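Local coordinates for galactose-1-phosphate uridylyltransferase (Pyrobaculum aerophilum str. IM2, PDB 6K9Z), which probably transfers uridylyl groups between UDP-glucose and hexose 1-phosphates such as galactose 1-phosphate, and binds zinc, at residues Q110-E114 and S213-E217; W200-V204 and T301-I305; P246-H252 and H266-M272. The protein carries 1 engineered substitution. All coordinates share one frame; numbering follows the deposited sequence.

Interaction 1. Residues Q110-E114 and S213-E217; sequences QRKAE and SLLTE
T216 is hydrogen-bonded twice to helix 96-114, through its hydroxyl to E114 and through its carbonyl to R111. T216 OG1 donates to E114 OE2 at 2.6 Å, meeting the syn lone pair; with chi1 at 50° the hydroxyl sits between the backbone N and the carbonyl carbon and faces the acid. Q110 NE2, one turn back on the helix, reaches E114 OE2 on its anti side at 3.0 Å, so two donors limit the turning of the carboxylate. With an alanine in place of E114, the T216 hydroxyl would probably be left without its acceptor and the Q110 amide less firmly set. R111 NH2 gives a longer bond to T216 O (3.2 Å, N-H...acceptor angle 157°).

The contact bridges the two HIT-clan halves of the uridylyltransferase: the helix belongs to the N-terminal half, the loop before helix 220-240 to the C-terminal one. Q253 takes part too, bonding Q110 OE1 and the backbone N of L215.

Van der Waals packing centres on T216 CG2, which lies 3.5 Å from R111 CG and 3.7 Å from Q110 CG, and over one face of the guanidinium toward its rim. L215 CB and L214 CD2 lie against the Q110 amide.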
loop_
_atom_site.group_PDB
_atom_site.type_symbol
_atom_site.label_atom_id
_atom_site.label_comp_id
_atom_site.label_asym_id
_atom_site.label_seq_id
_atom_site.Cartn_x
_atom_site.Cartn_y
_atom_site.Cartn_z
ATOM N N GLN A 110 1.375 -18.428 18.766
ATOM C CA GLN A 110 1.725 -19.035 17.461
ATOM C C GLN A 110 1.887 -20.543 17.625
ATOM O O GLN A 110 1.532 -21.273 16.686
ATOM C CB GLN A 110 2.982 -18.388 16.876
ATOM C CG GLN A 110 3.361 -18.984 15.533
ATOM C CD GLN A 110 4.446 -18.188 14.862
ATOM O OE1 GLN A 110 4.494 -16.962 15.022
ATOM N NE2 GLN A 110 5.308 -18.866 14.109
ATOM N N ARG A 111 2.440 -21.006 18.746
ATOM C CA ARG A 111 2.637 -22.472 18.920
ATOM C C ARG A 111 1.265 -23.149 18.894
ATOM O O ARG A 111 1.162 -24.260 18.352
ATOM C CB ARG A 111 3.454 -22.782 20.175
ATOM C CG ARG A 111 4.951 -22.686 19.933
ATOM C CD ARG A 111 5.860 -23.242 21.009
ATOM N NE ARG A 111 7.123 -22.546 20.846
ATOM C CZ ARG A 111 7.464 -21.453 21.512
ATOM N NH1 ARG A 111 6.643 -20.953 22.419
ATOM N NH2 ARG A 111 8.626 -20.873 21.279
ATOM N N LYS A 112 0.269 -22.487 19.483
ATOM C CA LYS A 112 -1.125 -23.004 19.504
ATOM C C LYS A 112 -1.607 -23.055 18.050
ATOM O O LYS A 112 -2.184 -24.114 17.639
ATOM C CB LYS A 112 -1.968 -22.185 20.490
ATOM C CG LYS A 112 -3.451 -22.507 20.526
ATOM C CD LYS A 112 -4.085 -22.494 21.926
ATOM C CE LYS A 112 -5.543 -22.953 21.909
ATOM N NZ LYS A 112 -6.307 -22.263 20.825
ATOM N N ALA A 113 -1.367 -21.995 17.278
ATOM C CA ALA A 113 -1.825 -21.926 15.861
ATOM C C ALA A 113 -1.119 -22.993 15.025
ATOM O O ALA A 113 -1.717 -23.510 14.069
ATOM C CB ALA A 113 -1.608 -20.547 15.285
ATOM N N GLU A 114 0.139 -23.328 15.378
ATOM C CA GLU A 114 0.945 -24.297 14.610
ATOM C C GLU A 114 0.314 -25.710 14.748
ATOM O O GLU A 114 0.529 -26.541 13.833
ATOM C CB GLU A 114 2.425 -24.243 15.039
ATOM C CG GLU A 114 3.155 -23.017 14.510
ATOM C CD GLU A 114 4.549 -22.801 15.075
ATOM O OE1 GLU A 114 4.993 -23.669 15.853
ATOM O OE2 GLU A 114 5.202 -21.787 14.682
ATOM N N SER A 213 13.247 -18.946 10.718
ATOM C CA SER A 213 12.108 -18.599 9.829
ATOM C C SER A 213 10.770 -18.496 10.560
ATOM O O SER A 213 9.824 -17.914 9.943
ATOM C CB SER A 213 12.026 -19.584 8.676
ATOM O OG SER A 213 12.024 -20.910 9.139
ATOM N N LEU A 214 10.633 -19.046 11.770
ATOM C CA LEU A 214 9.405 -18.920 12.583
ATOM C C LEU A 214 9.773 -18.269 13.904
ATOM O O LEU A 214 10.805 -18.589 14.476
ATOM C CB LEU A 214 8.714 -20.265 12.843
ATOM C CG LEU A 214 8.157 -21.010 11.642
ATOM C CD1 LEU A 214 7.733 -22.412 12.098
ATOM C CD2 LEU A 214 7.018 -20.275 10.964
ATOM N N LEU A 215 8.880 -17.402 14.395
ATOM C CA LEU A 215 9.034 -16.761 15.715
ATOM C C LEU A 215 9.230 -17.842 16.784
ATOM O O LEU A 215 9.887 -17.597 17.814
ATOM C CB LEU A 215 7.773 -15.921 15.977
ATOM C CG LEU A 215 7.783 -15.084 17.256
ATOM C CD1 LEU A 215 8.765 -13.935 17.148
ATOM C CD2 LEU A 215 6.386 -14.570 17.544
ATOM N N THR A 216 8.592 -18.987 16.596
ATOM C CA THR A 216 8.591 -20.087 17.592
ATOM C C THR A 216 9.935 -20.816 17.623
ATOM O O THR A 216 10.131 -21.583 18.583
ATOM C CB THR A 216 7.421 -21.033 17.315
ATOM O OG1 THR A 216 7.470 -21.369 15.935
ATOM C CG2 THR A 216 6.098 -20.350 17.604
ATOM N N GLU A 217 10.834 -20.561 16.690
ATOM C CA GLU A 217 12.193 -21.140 16.729
ATOM C C GLU A 217 13.081 -20.331 17.653
ATOM O O GLU A 217 14.186 -20.836 17.966
ATOM C CB GLU A 217 12.862 -21.131 15.375
ATOM C CG GLU A 217 12.313 -22.135 14.388
ATOM C CD GLU A 217 12.989 -21.913 13.054
ATOM O OE1 GLU A 217 12.690 -20.905 12.429
ATOM O OE2 GLU A 217 13.911 -22.696 12.700
#

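Interaction 2. Residues W200-V204 and T301-I305; sequences WPHEV and TAARI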
loop_
_atom_site.group_PDB
_atom_site.type_symbol
_atom_site.label_atom_id
_atom_site.label_comp_id
_atom_site.label_asym_id
_atom_site.label_seq_id
_atom_site.Cartn_x
_atom_site.Cartn_y
_atom_site.Cartn_z
ATOM N N TRP A 200 9.812 3.395 2.537
ATOM C CA TRP A 200 9.134 4.331 3.460
ATOM C C TRP A 200 10.163 5.291 4.071
ATOM O O TRP A 200 11.367 5.018 4.058
ATOM C CB TRP A 200 8.284 3.525 4.465
ATOM C CG TRP A 200 7.316 2.636 3.751
ATOM C CD1 TRP A 200 7.389 1.274 3.586
ATOM C CD2 TRP A 200 6.158 3.066 3.007
ATOM N NE1 TRP A 200 6.356 0.839 2.805
ATOM C CE2 TRP A 200 5.573 1.905 2.463
ATOM C CE3 TRP A 200 5.558 4.307 2.780
ATOM C CZ2 TRP A 200 4.442 1.961 1.662
ATOM C CZ3 TRP A 200 4.413 4.364 2.001
ATOM C CH2 TRP A 200 3.902 3.199 1.421
ATOM N N PRO A 201 9.730 6.471 4.554
ATOM C CA PRO A 201 10.645 7.581 4.857
ATOM C C PRO A 201 11.637 7.228 5.973
ATOM O O PRO A 201 12.746 7.697 5.889
ATOM C CB PRO A 201 9.740 8.721 5.331
ATOM C CG PRO A 201 8.365 8.356 4.856
ATOM C CD PRO A 201 8.315 6.872 4.665
ATOM N N HIS A 202 11.241 6.409 6.963
ATOM C CA HIS A 202 12.193 5.858 7.958
ATOM C C HIS A 202 11.996 4.363 8.092
ATOM O O HIS A 202 11.283 3.967 9.085
ATOM C CB HIS A 202 12.031 6.517 9.322
ATOM C CG HIS A 202 12.507 7.928 9.336
ATOM N ND1 HIS A 202 11.682 8.998 8.966
ATOM C CD2 HIS A 202 13.704 8.456 9.626
ATOM C CE1 HIS A 202 12.388 10.129 9.082
ATOM N NE2 HIS A 202 13.631 9.822 9.487
ATOM N N GLU A 203 12.696 3.551 7.311
ATOM C CA GLU A 203 12.376 2.109 7.258
ATOM C C GLU A 203 13.554 1.341 7.846
ATOM O O GLU A 203 14.683 1.582 7.436
ATOM C CB GLU A 203 12.026 1.693 5.831
ATOM C CG GLU A 203 11.740 0.189 5.729
ATOM C CD GLU A 203 11.077 -0.188 4.410
ATOM O OE1 GLU A 203 10.819 0.735 3.608
ATOM O OE2 GLU A 203 10.889 -1.411 4.183
ATOM N N VAL A 204 13.260 0.518 8.834
ATOM C CA VAL A 204 14.286 -0.316 9.506
ATOM C C VAL A 204 13.800 -1.753 9.513
ATOM O O VAL A 204 12.621 -2.013 9.886
ATOM C CB VAL A 204 14.588 0.225 10.917
ATOM C CG1 VAL A 204 15.643 -0.670 11.582
ATOM C CG2 VAL A 204 15.039 1.654 10.939
ATOM N N THR A 301 19.437 8.334 5.568
ATOM C CA THR A 301 18.408 8.051 6.598
ATOM C C THR A 301 18.992 7.109 7.671
ATOM O O THR A 301 18.806 7.382 8.862
ATOM C CB THR A 301 17.083 7.632 5.954
ATOM O OG1 THR A 301 16.646 8.769 5.184
ATOM C CG2 THR A 301 16.094 7.259 7.037
ATOM N N ALA A 302 19.701 6.049 7.285
ATOM C CA ALA A 302 20.400 5.201 8.272
ATOM C C ALA A 302 21.313 6.052 9.180
ATOM O O ALA A 302 21.333 5.811 10.401
ATOM C CB ALA A 302 21.148 4.145 7.535
ATOM N N ALA A 303 22.095 6.968 8.628
ATOM C CA ALA A 303 23.069 7.760 9.424
ATOM C C ALA A 303 22.290 8.572 10.467
ATOM O O ALA A 303 22.732 8.681 11.654
ATOM C CB ALA A 303 23.898 8.663 8.525
ATOM N N ARG A 304 21.173 9.170 10.045
ATOM C CA ARG A 304 20.346 10.032 10.943
ATOM C C ARG A 304 19.682 9.204 12.043
ATOM O O ARG A 304 19.686 9.605 13.238
ATOM C CB ARG A 304 19.256 10.770 10.168
ATOM C CG ARG A 304 19.791 11.926 9.356
ATOM C CD ARG A 304 18.643 12.509 8.552
ATOM N NE ARG A 304 17.558 13.161 9.325
ATOM C CZ ARG A 304 16.297 12.684 9.519
ATOM N NH1 ARG A 304 15.915 11.505 9.024
ATOM N NH2 ARG A 304 15.431 13.424 10.225
ATOM N N ILE A 305 19.141 8.042 11.680
ATOM C CA ILE A 305 18.512 7.130 12.682
ATOM C C ILE A 305 19.595 6.711 13.671
ATOM O O ILE A 305 19.346 6.759 14.880
ATOM C CB ILE A 305 17.840 5.921 12.005
ATOM C CG1 ILE A 305 16.667 6.371 11.137
ATOM C CG2 ILE A 305 17.425 4.867 13.019
ATOM C CD1 ILE A 305 16.028 5.266 10.392
#
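H202 and T301 stand closest in the backbone, with CA atoms 6.7 Å apart, where strand 202-204 and helix 301-305 run almost at right angles (82°), their axes 9.3 Å apart at closest approach. Across this gap the imidazole of H202 reaches for the helix. R304 NH1 donates to H202 NE2 at 2.9 Å, with an N-H...acceptor angle of 155°. The acceptor lies in the guanidinium plane, whereas the donor is tilted from the ring plane, and the two flat groups are turned 48° against each other. R304 can deliver NH1 because its chain bends at chi3 and brings the guanidinium to the edge of the ring. Since NE2 accepts here and ND1 makes a weak hydrogen bond to Y273 O, H202 is probably neutral with its proton on ND1, a state the adjacent arginine charge would also encourage.

Around this polar link methyl and methylene groups do the packing. T301 CG2 touches H202 CD2 at 3.7 Å and P201 O at 3.6 Å. I305 CG1 meets the same ring at its edge, 3.9 Å from H202 CD2, and beyond it I305 CD1 and V204 CG2 meet tip to tip at 3.8 Å.

The contact fastens the C-terminal helix 298-309 to an inner strand of the large antiparallel sheet that runs through both HIT-clan halves. L237 and V240 of helix 220-240 also touch H202, V184 of strand 183-186 lies against both V204 and I305, and strand 202-208 lies between strands 266-271 and 190-193 in the sheet.

Interaction 3. Residues P246-H252 and H266-M272; sequences PYIMVLH and HFEIYGM. With FE (Fe (III) ion), chain E.
H252, H266 and E268 converge on an iron(III) ion from one face of an antiparallel pair of strands in which I248-Y270, V250-E268 and H252-H266 are hydrogen-bonded pairs, setting H252 across from H266. H252 ND1 and H266 NE2 bind the iron at 2.2 Å each, E268 OE1 at 2.3 Å, and a water also coordinates. The two imidazoles are nearly perpendicular (86°): H252 CB sits over one face of the H266 ring, 3.7 Å from its centroid, while H266 NE2 lies at the edge of the H252 ring. A chi1 of 47° brings H266 NE2 round to the iron, and ND1, hydrogen-bonded to H264 O, fixes the ring's rotation. The E268 carboxylate is turned 53° from the H252 ring; its OE2 accepts from Y270 OH at 2.6 Å, a second-shell bond that probably steadies the carboxylate on the iron.

On the other face L251 CD1 stands squarely over the F267 ring, 3.9 Å from its centroid (CH-pi), and M249 SD nears that ring obliquely, a Met-aromatic contact.

E156 completes the protein ligands, and H252 NE2 bonds G288 O of the second subunit. The pair lies mid-sheet between strands 121-128 and 202-208, with helix 220-240 packed on M249, F267 and I269.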
loop_
_atom_site.group_PDB
_atom_site.type_symbol
_atom_site.label_atom_id
_atom_site.label_comp_id
_atom_site.label_asym_id
_atom_site.label_seq_id
_atom_site.Cartn_x
_atom_site.Cartn_y
_atom_site.Cartn_z
ATOM N N PRO A 246 4.513 8.383 13.878
ATOM C CA PRO A 246 3.636 7.247 13.624
ATOM C C PRO A 246 4.433 6.208 12.847
ATOM O O PRO A 246 5.295 6.523 11.979
ATOM C CB PRO A 246 2.476 7.819 12.804
ATOM C CG PRO A 246 3.066 9.096 12.206
ATOM C CD PRO A 246 4.105 9.603 13.177
ATOM N N TYR A 247 4.130 4.944 13.101
ATOM C CA TYR A 247 4.824 3.871 12.365
ATOM C C TYR A 247 3.933 2.634 12.282
ATOM O O TYR A 247 2.923 2.487 13.044
ATOM C CB TYR A 247 6.161 3.500 13.016
ATOM C CG TYR A 247 6.039 2.861 14.371
ATOM C CD1 TYR A 247 5.809 1.508 14.479
ATOM C CD2 TYR A 247 6.132 3.607 15.524
ATOM C CE1 TYR A 247 5.659 0.886 15.704
ATOM C CE2 TYR A 247 5.988 3.004 16.768
ATOM C CZ TYR A 247 5.723 1.653 16.846
ATOM O OH TYR A 247 5.524 1.040 18.046
ATOM N N ILE A 248 4.379 1.757 11.387
ATOM C CA ILE A 248 3.802 0.432 11.120
ATOM C C ILE A 248 4.914 -0.558 11.401
ATOM O O ILE A 248 6.037 -0.326 10.962
ATOM C CB ILE A 248 3.329 0.346 9.681
ATOM C CG1 ILE A 248 2.137 1.288 9.485
ATOM C CG2 ILE A 248 3.050 -1.081 9.300
ATOM C CD1 ILE A 248 2.078 1.907 8.133
ATOM N N MET A 249 4.584 -1.626 12.089
ATOM C CA MET A 249 5.525 -2.765 12.249
ATOM C C MET A 249 4.847 -4.072 11.850
ATOM O O MET A 249 3.682 -4.251 12.184
ATOM C CB MET A 249 6.002 -2.869 13.687
ATOM C CG MET A 249 6.921 -4.060 13.878
ATOM S SD MET A 249 7.864 -3.886 15.419
ATOM C CE MET A 249 6.577 -4.368 16.559
ATOM N N VAL A 250 5.542 -4.898 11.070
ATOM C CA VAL A 250 4.995 -6.194 10.628
ATOM C C VAL A 250 6.109 -7.230 10.757
ATOM O O VAL A 250 7.240 -6.939 10.500
ATOM C CB VAL A 250 4.412 -6.097 9.199
ATOM C CG1 VAL A 250 5.461 -5.735 8.177
ATOM C CG2 VAL A 250 3.615 -7.331 8.787
ATOM N N LEU A 251 5.713 -8.411 11.160
ATOM C CA LEU A 251 6.586 -9.603 11.220
ATOM C C LEU A 251 6.415 -10.411 9.936
ATOM O O LEU A 251 5.331 -10.949 9.715
ATOM C CB LEU A 251 6.220 -10.456 12.426
ATOM C CG LEU A 251 6.954 -11.804 12.521
ATOM C CD1 LEU A 251 8.460 -11.572 12.424
ATOM C CD2 LEU A 251 6.581 -12.521 13.820
ATOM N N HIS A 252 7.457 -10.509 9.143
ATOM C CA HIS A 252 7.526 -11.352 7.925
ATOM C C HIS A 252 8.194 -12.652 8.374
ATOM O O HIS A 252 9.390 -12.606 8.689
ATOM C CB HIS A 252 8.317 -10.616 6.854
ATOM C CG HIS A 252 7.531 -9.544 6.194
ATOM N ND1 HIS A 252 8.062 -8.769 5.175
ATOM C CD2 HIS A 252 6.236 -9.195 6.342
ATOM C CE1 HIS A 252 7.112 -7.945 4.750
ATOM N NE2 HIS A 252 5.977 -8.151 5.436
ATOM N N HIS A 266 11.897 -11.603 9.769
ATOM C CA HIS A 266 12.402 -10.227 10.031
ATOM C C HIS A 266 11.201 -9.366 10.413
ATOM O O HIS A 266 10.075 -9.650 9.881
ATOM C CB HIS A 266 13.161 -9.665 8.819
ATOM C CG HIS A 266 12.449 -9.866 7.508
ATOM N ND1 HIS A 266 12.421 -11.101 6.839
ATOM C CD2 HIS A 266 11.776 -9.006 6.722
ATOM C CE1 HIS A 266 11.736 -10.965 5.710
ATOM N NE2 HIS A 266 11.381 -9.699 5.575
ATOM N N PHE A 267 11.422 -8.355 11.243
ATOM C CA PHE A 267 10.451 -7.284 11.499
ATOM C C PHE A 267 10.725 -6.150 10.510
ATOM O O PHE A 267 11.899 -5.788 10.331
ATOM C CB PHE A 267 10.504 -6.808 12.937
ATOM C CG PHE A 267 10.014 -7.831 13.929
ATOM C CD1 PHE A 267 10.871 -8.844 14.358
ATOM C CD2 PHE A 267 8.724 -7.801 14.401
ATOM C CE1 PHE A 267 10.444 -9.771 15.308
ATOM C CE2 PHE A 267 8.320 -8.700 15.372
ATOM C CZ PHE A 267 9.134 -9.735 15.753
ATOM N N GLU A 268 9.668 -5.661 9.844
ATOM C CA GLU A 268 9.784 -4.421 9.041
ATOM C C GLU A 268 9.095 -3.318 9.843
ATOM O O GLU A 268 7.943 -3.497 10.264
ATOM C CB GLU A 268 9.271 -4.578 7.616
ATOM C CG GLU A 268 9.890 -5.715 6.850
ATOM C CD GLU A 268 9.577 -5.764 5.381
ATOM O OE1 GLU A 268 10.326 -6.435 4.660
ATOM O OE2 GLU A 268 8.558 -5.170 4.989
ATOM N N ILE A 269 9.772 -2.183 9.973
ATOM C CA ILE A 269 9.191 -0.995 10.612
ATOM C C ILE A 269 9.195 0.142 9.580
ATOM O O ILE A 269 10.289 0.471 9.060
ATOM C CB ILE A 269 9.978 -0.639 11.881
ATOM C CG1 ILE A 269 9.969 -1.717 12.955
ATOM C CG2 ILE A 269 9.463 0.656 12.452
ATOM C CD1 ILE A 269 11.119 -1.554 13.941
ATOM N N TYR A 270 8.028 0.743 9.362
ATOM C CA TYR A 270 7.806 1.868 8.427
ATOM C C TYR A 270 7.484 3.078 9.280
ATOM O O TYR A 270 6.377 3.167 9.709
ATOM C CB TYR A 270 6.698 1.560 7.439
ATOM C CG TYR A 270 6.705 0.196 6.815
ATOM C CD1 TYR A 270 7.857 -0.489 6.506
ATOM C CD2 TYR A 270 5.498 -0.377 6.459
ATOM C CE1 TYR A 270 7.831 -1.718 5.865
ATOM C CE2 TYR A 270 5.423 -1.620 5.849
ATOM C CZ TYR A 270 6.608 -2.312 5.581
ATOM O OH TYR A 270 6.511 -3.538 4.987
ATOM N N GLY A 271 8.477 3.927 9.557
ATOM C CA GLY A 271 8.248 5.241 10.172
ATOM C C GLY A 271 7.737 6.200 9.145
ATOM O O GLY A 271 8.377 6.313 8.050
ATOM N N MET A 272 6.621 6.866 9.435
ATOM C CA MET A 272 5.825 7.485 8.344
ATOM C C MET A 272 6.035 9.001 8.300
ATOM O O MET A 272 5.356 9.653 7.529
ATOM C CB MET A 272 4.347 7.098 8.426
ATOM C CG MET A 272 4.125 5.596 8.281
ATOM S SD MET A 272 4.725 5.044 6.638
ATOM C CE MET A 272 3.357 5.598 5.640
HETATM FE FE FE E . 10.054 -8.633 4.155
HETATM O O HOH W 1 11.811 -8.126 2.868
#

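How the interactions relate
From the N terminus, the chain first passes 110-114 on helix 96-114, then 200-204 on strand 202-208, before 213-217 closes interaction 1. Interaction 2 is then still open, so the two loops cross; they lie on opposite sides of the chain's centre, 29 Å apart between centres. Next comes the short connection of interaction 3, which opens at 246-252 and closes at 266-272, wholly within the span that 301-305 later completes. Interaction 1 joins helix 96-114 to the loop before helix 220-240 and meets interaction 3 where L215 packs on L251. Interactions 2 and 3 share one sheet, since strands 202-208 and 266-271 are neighbours, and W200 meets Y270 beside them.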